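Local coordinates for FAD-binding oxidoreductase (Gulosibacter chungangensis, PDB 7PBG), which oxidises 4-ethylphenol and related 4-alkylphenols, with dehydrogenation to products such as 4-vinylphenol, using a covalently bound FAD cofactor, at residues A[337-340]-A[341-345]. Sequence-based numbering, arbitrary orientation.
Sequences MIRD and AYLQI
Ile-338 and Tyr-342, one helical turn apart, run alongside each other off the same side of the helix, the isoleucine methyl CG2 touching the ring at CD2 of Tyr-342 (3.7 Å) and reaching on to CE2. CG2 stands anti to the backbone N of Ile-338 (chi1 -70°, measured to CG1), which turns this methyl toward the ring. The carbonyl O of Ile-338 lies close to the ring plane, by the CD2 edge, and accepts a hydrogen bond from Tyr-342 N (3.1 Å, 166°). Leu-343 lays CD1 over one face of the Arg-339 guanidinium, above its centre and 3.5 Å from CZ, while the CG methylene of the extended arginine packs against the same methyl. The amide N of Leu-343 bonds to Arg-339 O (3.0 Å), and that of Ala-341 to Met-337 O. A type I beta turn runs from Tyr-342 to Ile-345, with Ile-345 N bonded to Tyr-342 O (3.1 Å). Tyr-342 OH is hydrogen-bonded to Thr-262 OG1; an alanine here would probably leave that threonine without this partner and open a gap beside Ile-338. Met-337 meets Trp-329 of the second subunit. This C-terminal end of helix 328-342 packs its buried side on strand 241-249 and helix 255-266, and Phe-350 of strand 349-352 touches Ile-338, Arg-339 and Leu-343.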
ATOM      1  N   MET A 337     -21.526 -14.488 -16.564  1.00 21.04           N
ATOM      2  CA  MET A 337     -21.224 -13.099 -17.027  1.00 20.73           C
ATOM      3  C   MET A 337     -19.968 -13.084 -17.913  1.00 20.77           C
ATOM      4  O   MET A 337     -19.946 -12.431 -18.956  1.00 19.65           O
ATOM      5  CB  MET A 337     -20.959 -12.158 -15.851  1.00 22.73           C
ATOM      6  CG  MET A 337     -22.199 -11.928 -15.001  1.00 28.22           C
ATOM      7  SD  MET A 337     -21.710 -10.992 -13.528  1.00 31.93           S
ATOM      8  CE  MET A 337     -23.178 -11.168 -12.530  1.00 33.64           C
ATOM      9  N   ILE A 338     -18.939 -13.777 -17.488  1.00 20.10           N
ATOM     10  CA  ILE A 338     -17.632 -13.790 -18.193  1.00 20.89           C
ATOM     11  C   ILE A 338     -17.851 -14.484 -19.542  1.00 20.90           C
ATOM     12  O   ILE A 338     -17.415 -13.954 -20.563  1.00 19.93           O
ATOM     13  CB  ILE A 338     -16.601 -14.503 -17.298  1.00 20.12           C
ATOM     14  CG1 ILE A 338     -16.261 -13.660 -16.060  1.00 19.91           C
ATOM     15  CG2 ILE A 338     -15.363 -14.881 -18.107  1.00 19.80           C
ATOM     16  CD1 ILE A 338     -15.537 -14.469 -14.988  1.00 20.06           C
ATOM     17  N   ARG A 339     -18.368 -15.715 -19.531  1.00 19.34           N
ATOM     18  CA  ARG A 339     -18.598 -16.485 -20.779  1.00 22.49           C
ATOM     19  C   ARG A 339     -19.412 -15.609 -21.742  1.00 22.57           C
ATOM     20  O   ARG A 339     -19.036 -15.479 -22.942  1.00 21.82           O
ATOM     21  CB  ARG A 339     -19.348 -17.772 -20.424  1.00 25.17           C
ATOM     22  CG  ARG A 339     -19.360 -18.839 -21.500  1.00 32.61           C
ATOM     23  CD  ARG A 339     -20.302 -19.970 -21.090  1.00 34.12           C
ATOM     24  NE  ARG A 339     -20.250 -21.011 -22.102  1.00 44.97           N
ATOM     25  CZ  ARG A 339     -21.054 -21.113 -23.163  1.00 49.90           C
ATOM     26  NH1 ARG A 339     -22.026 -20.243 -23.383  1.00 50.80           N
ATOM     27  NH2 ARG A 339     -20.859 -22.100 -24.023  1.00 57.02           N
ATOM     28  N   ASP A 340     -20.507 -15.017 -21.266  1.00 20.99           N
ATOM     29  CA  ASP A 340     -21.422 -14.249 -22.154  1.00 24.82           C
ATOM     30  C   ASP A 340     -20.685 -13.069 -22.773  1.00 22.41           C
ATOM     31  O   ASP A 340     -20.930 -12.774 -23.975  1.00 22.73           O
ATOM     32  CB  ASP A 340     -22.641 -13.734 -21.409  1.00 25.30           C
ATOM     33  CG  ASP A 340     -23.672 -14.803 -21.104  1.00 30.11           C
ATOM     34  OD1 ASP A 340     -24.634 -14.449 -20.412  1.00 38.15           O
ATOM     35  OD2 ASP A 340     -23.486 -15.969 -21.517  1.00 34.35           O
ATOM     36  N   ALA A 341     -19.796 -12.450 -22.019  1.00 20.99           N
ATOM     37  CA  ALA A 341     -19.036 -11.278 -22.495  1.00 21.26           C
ATOM     38  C   ALA A 341     -18.055 -11.664 -23.610  1.00 20.37           C
ATOM     39  O   ALA A 341     -18.089 -11.053 -24.692  1.00 20.78           O
ATOM     40  CB  ALA A 341     -18.309 -10.574 -21.364  1.00 19.58           C
ATOM     41  N   TYR A 342     -17.197 -12.645 -23.370  1.00 20.04           N
ATOM     42  CA  TYR A 342     -16.066 -12.967 -24.243  1.00 19.35           C
ATOM     43  C   TYR A 342     -16.553 -13.728 -25.481  1.00 16.77           C
ATOM     44  O   TYR A 342     -15.911 -13.642 -26.530  1.00 19.00           O
ATOM     45  CB  TYR A 342     -15.013 -13.715 -23.450  1.00 19.90           C
ATOM     46  CG  TYR A 342     -14.194 -12.874 -22.507  1.00 18.69           C
ATOM     47  CD1 TYR A 342     -13.197 -12.059 -23.010  1.00 18.87           C
ATOM     48  CD2 TYR A 342     -14.392 -12.934 -21.140  1.00 17.58           C
ATOM     49  CE1 TYR A 342     -12.389 -11.312 -22.163  1.00 18.31           C
ATOM     50  CE2 TYR A 342     -13.585 -12.219 -20.268  1.00 18.57           C
ATOM     51  CZ  TYR A 342     -12.568 -11.438 -20.787  1.00 18.88           C
ATOM     52  OH  TYR A 342     -11.843 -10.806 -19.840  1.00 18.76           O
ATOM     53  N   LEU A 343     -17.660 -14.461 -25.359  1.00 19.94           N
ATOM     54  CA  LEU A 343     -18.136 -15.299 -26.484  1.00 20.18           C
ATOM     55  C   LEU A 343     -18.818 -14.420 -27.528  1.00 23.29           C
ATOM     56  O   LEU A 343     -19.052 -14.962 -28.617  1.00 24.47           O
ATOM     57  CB  LEU A 343     -19.061 -16.430 -26.038  1.00 22.04           C
ATOM     58  CG  LEU A 343     -18.430 -17.627 -25.322  1.00 25.36           C
ATOM     59  CD1 LEU A 343     -19.481 -18.692 -25.144  1.00 25.96           C
ATOM     60  CD2 LEU A 343     -17.238 -18.200 -26.027  1.00 26.99           C
ATOM     61  N   GLN A 344     -19.024 -13.131 -27.259  1.00 20.56           N
ATOM     62  CA  GLN A 344     -19.463 -12.190 -28.327  1.00 22.20           C
ATOM     63  C   GLN A 344     -18.327 -11.880 -29.305  1.00 23.21           C
ATOM     64  O   GLN A 344     -18.616 -11.265 -30.348  1.00 25.28           O
ATOM     65  CB  GLN A 344     -20.027 -10.907 -27.758  1.00 20.89           C
ATOM     66  CG  GLN A 344     -21.316 -11.114 -26.997  1.00 23.63           C
ATOM     67  CD  GLN A 344     -22.032  -9.797 -26.923  1.00 28.87           C
ATOM     68  OE1 GLN A 344     -21.465  -8.848 -26.411  1.00 28.97           O
ATOM     69  NE2 GLN A 344     -23.253  -9.725 -27.447  1.00 32.08           N
ATOM     70  N   ILE A 345     -17.079 -12.202 -28.965  1.00 20.37           N
ATOM     71  CA  ILE A 345     -15.956 -12.096 -29.930  1.00 21.20           C
ATOM     72  C   ILE A 345     -16.055 -13.271 -30.880  1.00 23.42           C
ATOM     73  O   ILE A 345     -15.954 -14.414 -30.448  1.00 20.93           O
ATOM     74  CB  ILE A 345     -14.610 -11.992 -29.219  1.00 18.84           C
ATOM     75  CG1 ILE A 345     -14.634 -10.772 -28.297  1.00 20.89           C
ATOM     76  CG2 ILE A 345     -13.470 -11.960 -30.226  1.00 19.27           C
ATOM     77  CD1 ILE A 345     -13.389 -10.600 -27.428  1.00 20.24           C
TER